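Local coordinates for protein Dot/Icm T4SS effector (Legionella pneumophila, PDB 6VVE) that is a translocated bacterial effector kinase that is activated by host inositol hexakisphosphate and binds ADP, the product of ATP-dependent phosphoryl transfer, at residues 38-42 with 43-47; 114-117 with 118-121. All coordinates share one frame; numbering follows the deposited sequence. Where two conformers were deposited one is given.

How the interactions relate
From the N terminus the chain first meets interaction 1, where strand 34-41 turns back through a tight two-residue loop into strand 44-53 and closes a beta hairpin. Interaction 2 comes later, within the last two turns of helix 102-121, and closes no loop beyond those turns. The two follow in series, neither nested nor crossed, yet they touch in space: the Tyr121 hydroxyl lies 2.7 Å from Asp47 OD2 and 2.9 Å from Arg39 NE, both probable hydrogen bonds, while Phe117 CZ packs on Arg39 CG. The end of the helix is thereby tied to the hairpin of the four-stranded antiparallel sheet.

Interaction 1: 38-42 with 43-47; sequences VRFEN and DEPMD
Arg39 and Asp47 form an antiparallel hydrogen-bonded pair, Arg39 N giving its hydrogen to Asp47 O at 3.0 Å. Met46 N returns a bond to Arg39 O, so Met46 and Asp47 both face Arg39 in a classic beta bulge. Beyond it, Glu41 and Glu44 bond to each other in both directions and bracket a type I' turn with Asn42 and Asp43 at its corners, both in the left-handed region. The Arg39 side chain starts with CG between the backbone N and the carbonyl carbon (chi1 66°), which sets CG 3.8 Å from Asp47 O. From there it runs extended to NE, which passes 3.8 Å from Asp47 CB and is hydrogen-bonded to Tyr121 OH of helix 102-121. At the tip, Met46 CB lies over one face of the guanidinium, 4.1 Å from NH1. NH1 also makes a nearly straight hydrogen bond, part of a salt bridge, to Glu41 OE2 at 2.6 Å, in the guanidinium plane and on the anti lone pair of the carboxylate; with the bond from NE, it fixes how the group is turned. The selenomethionine side chain of Met46, in the conformer given, crosses that of Glu41 at about a right angle, CG 3.5 Å from Glu41 CB. On the other face of the hairpin, Phe40 CE2 meets Pro45 CB at 4.0 Å, and Val38 CG1 lies alongside the same proline. Val38 and Phe40 bond through their backbones to Lys27 and Glu25, Ile5 of helix 5-8 touches Val38 and Pro45, and helix 102-121 takes the Asp47 carboxylate.

Interaction 2: 114-117 with 118-121; sequences EQQF and FLKY
Phe117 O accepts the N-H of Tyr121 at 2.9 Å, the fourth of four successive i to i+4 helical bonds across the segments that begin with Phe118 N to Glu114 O, each with an N-H...O angle above 160°. The same Phe117 oxygen lies over one face of the Tyr121 ring, 3.1 Å above its plane and offset toward the rim, with CG the closest ring atom at 3.2 Å. With CG anti to the carbonyl carbon (chi1 -64°), the tyrosine side chain is directed back along the helix beside Phe117, and chi2 then turns the ring's face to that oxygen. The two side chains run side by side and point the same way; their rings are oblique, centroids 5.8 Å apart and planes at 54°. Phe117 CD1 touches the far end of the tyrosine, 3.7 Å from CZ and 3.3 Å from OH. On an adjoining side of the helix, Gln116 bends at chi2, bringing OE1 within 3.8 Å of Leu119 CD1, while Leu119 CG sits 3.3 Å from Gln115 O. Phe118 turns its ring away toward Leu172 and Tyr177 and stacks on His122. Lys120 extends fully to reach Asp47 OD1 and Tyr48 O, and Gln115 OE1 accepts a bond from Phe210 N. Phe117 CD1 thus packs beside the very hydroxyl that bonds to the hairpin, so ring carbon and polar partners share that end of Tyr121. Lys120 and Tyr121 both hold the Asp47 carboxylate, which would favour its ionised form, and Phe117 adds apolar packing beside it.

Interaction 1: 38-42 with 43-47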
ATOM      1  N   VAL A  38      -1.041  -1.335  19.299  1.00 16.98           N
ATOM      2  CA  VAL A  38      -1.975  -0.531  20.077  1.00 15.18           C
ATOM      3  C   VAL A  38      -1.416   0.877  20.211  1.00 16.48           C
ATOM      4  O   VAL A  38      -0.253   1.052  20.596  1.00 14.87           O
ATOM      5  CB  VAL A  38      -2.220  -1.144  21.470  1.00 17.02           C
ATOM      6  CG1 VAL A  38      -3.116  -0.232  22.305  1.00 18.85           C
ATOM      7  CG2 VAL A  38      -2.836  -2.528  21.347  1.00 18.93           C
ATOM      8  N   ARG A  39      -2.241   1.878  19.894  1.00 14.92           N
ATOM      9  CA  ARG A  39      -1.850   3.273  20.035  1.00 15.30           C
ATOM     10  C   ARG A  39      -2.517   3.878  21.262  1.00 17.42           C
ATOM     11  O   ARG A  39      -3.589   3.440  21.693  1.00 17.60           O
ATOM     12  CB  ARG A  39      -2.210   4.080  18.790  1.00 15.85           C
ATOM     13  CG  ARG A  39      -3.694   4.221  18.515  1.00 15.96           C
ATOM     14  CD  ARG A  39      -3.944   5.096  17.289  1.00 42.08           C
ATOM     15  NE  ARG A  39      -5.359   5.412  17.103  1.00 17.31           N
ATOM     16  CZ  ARG A  39      -5.977   6.438  17.675  1.00 19.10           C
ATOM     17  NH1 ARG A  39      -5.307   7.260  18.470  1.00 22.13           N
ATOM     18  NH2 ARG A  39      -7.267   6.647  17.450  1.00 22.76           N
ATOM     19  N   PHE A  40      -1.866   4.895  21.824  1.00 21.01           N
ATOM     20  CA  PHE A  40      -2.284   5.507  23.077  1.00 20.87           C
ATOM     21  C   PHE A  40      -2.489   7.003  22.899  1.00 21.34           C
ATOM     22  O   PHE A  40      -1.794   7.649  22.112  1.00 20.46           O
ATOM     23  CB  PHE A  40      -1.238   5.275  24.181  1.00 23.13           C
ATOM     24  CG  PHE A  40      -1.073   3.834  24.570  1.00 22.73           C
ATOM     25  CD1 PHE A  40      -0.438   2.937  23.724  1.00 18.76           C
ATOM     26  CD2 PHE A  40      -1.554   3.375  25.788  1.00 23.61           C
ATOM     27  CE1 PHE A  40      -0.290   1.619  24.074  1.00 18.35           C
ATOM     28  CE2 PHE A  40      -1.405   2.045  26.149  1.00 22.14           C
ATOM     29  CZ  PHE A  40      -0.775   1.168  25.291  1.00 19.76           C
ATOM     30  N   GLU A  41      -3.455   7.546  23.646  1.00 21.68           N
ATOM     31  CA  GLU A  41      -3.637   8.981  23.789  1.00 28.10           C
ATOM     32  C   GLU A  41      -3.861   9.279  25.264  1.00 27.74           C
ATOM     33  O   GLU A  41      -4.631   8.581  25.936  1.00 25.73           O
ATOM     34  CB  GLU A  41      -4.825   9.505  22.969  1.00 23.79           C
ATOM     35  CG  GLU A  41      -4.715   9.279  21.477  1.00 22.31           C
ATOM     36  CD  GLU A  41      -5.899   9.879  20.718  1.00 23.36           C
ATOM     37  OE1 GLU A  41      -6.435  10.896  21.175  1.00 26.46           O
ATOM     38  OE2 GLU A  41      -6.289   9.331  19.669  1.00 22.51           O
ATOM     39  N   ASN A  42      -3.197  10.320  25.761  1.00 33.06           N
ATOM     40  CA  ASN A  42      -3.361  10.747  27.150  1.00 40.95           C
ATOM     41  C   ASN A  42      -3.138   9.581  28.106  1.00 33.28           C
ATOM     42  O   ASN A  42      -3.890   9.383  29.057  1.00 30.39           O
ATOM     43  CB  ASN A  42      -4.737  11.374  27.366  1.00 44.73           C
ATOM     44  CG  ASN A  42      -4.981  12.569  26.459  1.00 46.53           C
ATOM     45  OD1 ASN A  42      -4.084  13.385  26.234  1.00 45.31           O
ATOM     46  ND2 ASN A  42      -6.197  12.670  25.923  1.00 48.66           N
ATOM     47  N   ASP A  43      -2.103   8.790  27.826  1.00 42.96           N
ATOM     48  CA  ASP A  43      -1.669   7.684  28.684  1.00 43.92           C
ATOM     49  C   ASP A  43      -2.705   6.563  28.782  1.00 41.43           C
ATOM     50  O   ASP A  43      -2.716   5.816  29.764  1.00 46.49           O
ATOM     51  CB  ASP A  43      -1.324   8.181  30.100  1.00 44.69           C
ATOM     52  CG  ASP A  43      -0.164   9.153  30.111  1.00 45.99           C
ATOM     53  OD1 ASP A  43       0.822   8.915  29.374  1.00 48.55           O
ATOM     54  OD2 ASP A  43      -0.240  10.155  30.850  1.00 49.07           O
ATOM     55  N   GLU A  44      -3.579   6.425  27.791  1.00 30.62           N
ATOM     56  CA  GLU A  44      -4.607   5.394  27.802  1.00 34.09           C
ATOM     57  C   GLU A  44      -4.656   4.684  26.459  1.00 31.26           C
ATOM     58  O   GLU A  44      -4.413   5.307  25.419  1.00 29.75           O
ATOM     59  CB  GLU A  44      -5.986   5.996  28.101  1.00 40.67           C
ATOM     60  CG  GLU A  44      -6.097   6.681  29.451  1.00 47.49           C
ATOM     61  CD  GLU A  44      -6.218   5.698  30.595  1.00 48.97           C
ATOM     62  OE1 GLU A  44      -6.098   4.478  30.348  1.00 47.90           O
ATOM     63  OE2 GLU A  44      -6.440   6.146  31.741  1.00 51.64           O
ATOM     64  N   PRO A  45      -4.976   3.385  26.444  1.00 31.11           N
ATOM     65  CA  PRO A  45      -5.112   2.681  25.159  1.00 27.98           C
ATOM     66  C   PRO A  45      -6.352   3.177  24.431  1.00 26.43           C
ATOM     67  O   PRO A  45      -7.435   3.265  25.015  1.00 24.24           O
ATOM     68  CB  PRO A  45      -5.235   1.202  25.557  1.00 28.70           C
ATOM     69  CG  PRO A  45      -5.180   1.157  27.077  1.00 29.38           C
ATOM     70  CD  PRO A  45      -5.415   2.553  27.583  1.00 30.15           C
HETATM   71  N   MSE A  46      -6.187   3.494  23.152  1.00 29.71           N
HETATM   72  CA  MSE A  46      -7.273   4.078  22.379  0.50 30.20           C
HETATM   73  C   MSE A  46      -7.783   3.158  21.277  1.00 29.25           C
HETATM   74  O   MSE A  46      -8.992   2.983  21.121  1.00 25.01           O
HETATM   75  CB  MSE A  46      -6.828   5.408  21.758  0.50 28.84           C
HETATM   76  CG  MSE A  46      -6.535   6.509  22.764  0.50 30.49           C
HETATM   77 SE   MSE A  46      -8.037   6.911  23.948  0.50 31.71          SE
HETATM   78  CE  MSE A  46      -9.449   7.056  22.592  0.50 32.86           C
ATOM     79  N   ASP A  47      -6.872   2.565  20.514  1.00 19.34           N
ATOM     80  CA  ASP A  47      -7.282   1.719  19.399  1.00 18.83           C
ATOM     81  C   ASP A  47      -6.170   0.730  19.094  1.00 17.30           C
ATOM     82  O   ASP A  47      -5.045   0.856  19.587  1.00 17.54           O
ATOM     83  CB  ASP A  47      -7.626   2.569  18.167  1.00 18.75           C
ATOM     84  CG  ASP A  47      -8.549   1.863  17.211  1.00 19.35           C
ATOM     85  OD1 ASP A  47      -8.931   0.701  17.489  1.00 19.85           O
ATOM     86  OD2 ASP A  47      -8.893   2.481  16.182  1.00 19.43           O
TER

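Interaction 2: 114-117 with 118-121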
ATOM      1  N   GLU A 114       1.379   3.656  11.999  1.00 10.23           N
ATOM      2  CA  GLU A 114       0.492   4.777  11.699  1.00 10.36           C
ATOM      3  C   GLU A 114      -0.218   4.563  10.371  1.00 14.34           C
ATOM      4  O   GLU A 114      -1.415   4.846  10.239  1.00 10.00           O
ATOM      5  CB  GLU A 114       1.286   6.080  11.680  1.00 11.35           C
ATOM      6  CG  GLU A 114       1.896   6.446  13.031  1.00 12.35           C
ATOM      7  CD  GLU A 114       2.742   7.697  12.967  1.00 15.06           C
ATOM      8  OE1 GLU A 114       3.470   7.877  11.972  1.00 14.31           O
ATOM      9  OE2 GLU A 114       2.661   8.521  13.906  1.00 20.06           O
ATOM     10  N   GLN A 115       0.501   4.048   9.372  1.00 10.80           N
ATOM     11  CA  GLN A 115      -0.117   3.815   8.070  1.00 13.07           C
ATOM     12  C   GLN A 115      -1.149   2.699   8.152  1.00 13.82           C
ATOM     13  O   GLN A 115      -2.194   2.762   7.497  1.00 10.41           O
ATOM     14  CB  GLN A 115       0.965   3.504   7.033  1.00 14.77           C
ATOM     15  CG  GLN A 115       1.835   4.729   6.717  1.00  8.64           C
ATOM     16  CD  GLN A 115       3.110   4.376   5.986  1.00 12.15           C
ATOM     17  OE1 GLN A 115       3.276   3.263   5.485  1.00 12.65           O
ATOM     18  NE2 GLN A 115       4.023   5.331   5.918  1.00 11.41           N
ATOM     19  N   GLN A 116      -0.874   1.672   8.957  1.00 12.23           N
ATOM     20  CA  GLN A 116      -1.873   0.635   9.194  1.00 10.18           C
ATOM     21  C   GLN A 116      -3.148   1.233   9.780  1.00 10.48           C
ATOM     22  O   GLN A 116      -4.260   0.866   9.377  1.00 10.85           O
ATOM     23  CB  GLN A 116      -1.306  -0.432  10.128  1.00 12.40           C
ATOM     24  CG  GLN A 116      -2.155  -1.697  10.232  1.00 16.79           C
ATOM     25  CD  GLN A 116      -1.871  -2.681   9.103  1.00 14.88           C
ATOM     26  OE1 GLN A 116      -2.029  -2.361   7.928  1.00 17.80           O
ATOM     27  NE2 GLN A 116      -1.430  -3.875   9.462  1.00 14.31           N
ATOM     28  N   PHE A 117      -3.010   2.163  10.729  1.00  9.68           N
ATOM     29  CA  PHE A 117      -4.195   2.799  11.300  1.00 13.08           C
ATOM     30  C   PHE A 117      -4.946   3.615  10.254  1.00 10.44           C
ATOM     31  O   PHE A 117      -6.182   3.613  10.222  1.00 11.17           O
ATOM     32  CB  PHE A 117      -3.814   3.690  12.487  1.00 14.34           C
ATOM     33  CG  PHE A 117      -3.747   2.951  13.794  1.00 14.23           C
ATOM     34  CD1 PHE A 117      -4.908   2.691  14.511  1.00 19.73           C
ATOM     35  CD2 PHE A 117      -2.537   2.511  14.299  1.00 19.32           C
ATOM     36  CE1 PHE A 117      -4.859   2.010  15.714  1.00 13.50           C
ATOM     37  CE2 PHE A 117      -2.481   1.819  15.493  1.00 12.11           C
ATOM     38  CZ  PHE A 117      -3.642   1.566  16.204  1.00 13.13           C
ATOM     39  N   PHE A 118      -4.216   4.324   9.391  1.00 15.06           N
ATOM     40  CA  PHE A 118      -4.863   5.012   8.278  1.00 13.25           C
ATOM     41  C   PHE A 118      -5.674   4.030   7.441  1.00 13.19           C
ATOM     42  O   PHE A 118      -6.841   4.284   7.120  1.00 15.56           O
ATOM     43  CB  PHE A 118      -3.819   5.717   7.408  1.00 13.26           C
ATOM     44  CG  PHE A 118      -4.387   6.303   6.143  1.00 16.74           C
ATOM     45  CD1 PHE A 118      -4.537   5.522   5.001  1.00 17.86           C
ATOM     46  CD2 PHE A 118      -4.775   7.631   6.096  1.00 16.03           C
ATOM     47  CE1 PHE A 118      -5.072   6.053   3.848  1.00 18.87           C
ATOM     48  CE2 PHE A 118      -5.307   8.170   4.933  1.00 15.84           C
ATOM     49  CZ  PHE A 118      -5.452   7.382   3.813  1.00 18.44           C
ATOM     50  N   LEU A 119      -5.065   2.889   7.087  1.00 13.79           N
ATOM     51  CA  LEU A 119      -5.764   1.900   6.278  1.00 15.53           C
ATOM     52  C   LEU A 119      -7.021   1.406   6.979  1.00 19.58           C
ATOM     53  O   LEU A 119      -8.082   1.283   6.350  1.00 21.56           O
ATOM     54  CB  LEU A 119      -4.835   0.730   5.955  1.00 14.01           C
ATOM     55  CG  LEU A 119      -3.626   1.028   5.080  1.00 13.78           C
ATOM     56  CD1 LEU A 119      -2.765  -0.246   4.910  1.00 14.72           C
ATOM     57  CD2 LEU A 119      -4.039   1.576   3.735  1.00 15.02           C
ATOM     58  N   LYS A 120      -6.926   1.123   8.282  1.00 14.74           N
ATOM     59  CA  LYS A 120      -8.097   0.672   9.024  1.00 16.47           C
ATOM     60  C   LYS A 120      -9.198   1.724   9.009  1.00 15.28           C
ATOM     61  O   LYS A 120     -10.371   1.410   8.760  1.00 17.49           O
ATOM     62  CB  LYS A 120      -7.706   0.315  10.461  1.00 20.67           C
ATOM     63  CG  LYS A 120      -8.882  -0.111  11.325  1.00 25.26           C
ATOM     64  CD  LYS A 120      -8.444  -0.498  12.727  1.00 29.98           C
ATOM     65  CE  LYS A 120      -9.652  -0.710  13.635  1.00 34.56           C
ATOM     66  NZ  LYS A 120      -9.271  -1.274  14.959  1.00 37.69           N
ATOM     67  N   TYR A 121      -8.844   2.980   9.282  1.00 17.25           N
ATOM     68  CA  TYR A 121      -9.830   4.048   9.350  1.00 19.46           C
ATOM     69  C   TYR A 121     -10.437   4.383   7.992  1.00 24.27           C
ATOM     70  O   TYR A 121     -11.390   5.174   7.939  1.00 25.67           O
ATOM     71  CB  TYR A 121      -9.195   5.297   9.960  1.00 19.96           C
ATOM     72  CG  TYR A 121      -8.748   5.113  11.405  1.00 20.90           C
ATOM     73  CD1 TYR A 121      -9.262   4.097  12.186  1.00 24.52           C
ATOM     74  CD2 TYR A 121      -7.803   5.956  11.973  1.00 21.36           C
ATOM     75  CE1 TYR A 121      -8.855   3.927  13.505  1.00 25.31           C
ATOM     76  CE2 TYR A 121      -7.394   5.804  13.281  1.00 20.72           C
ATOM     77  CZ  TYR A 121      -7.921   4.789  14.046  1.00 21.98           C
ATOM     78  OH  TYR A 121      -7.517   4.617  15.351  1.00 20.36           O
TER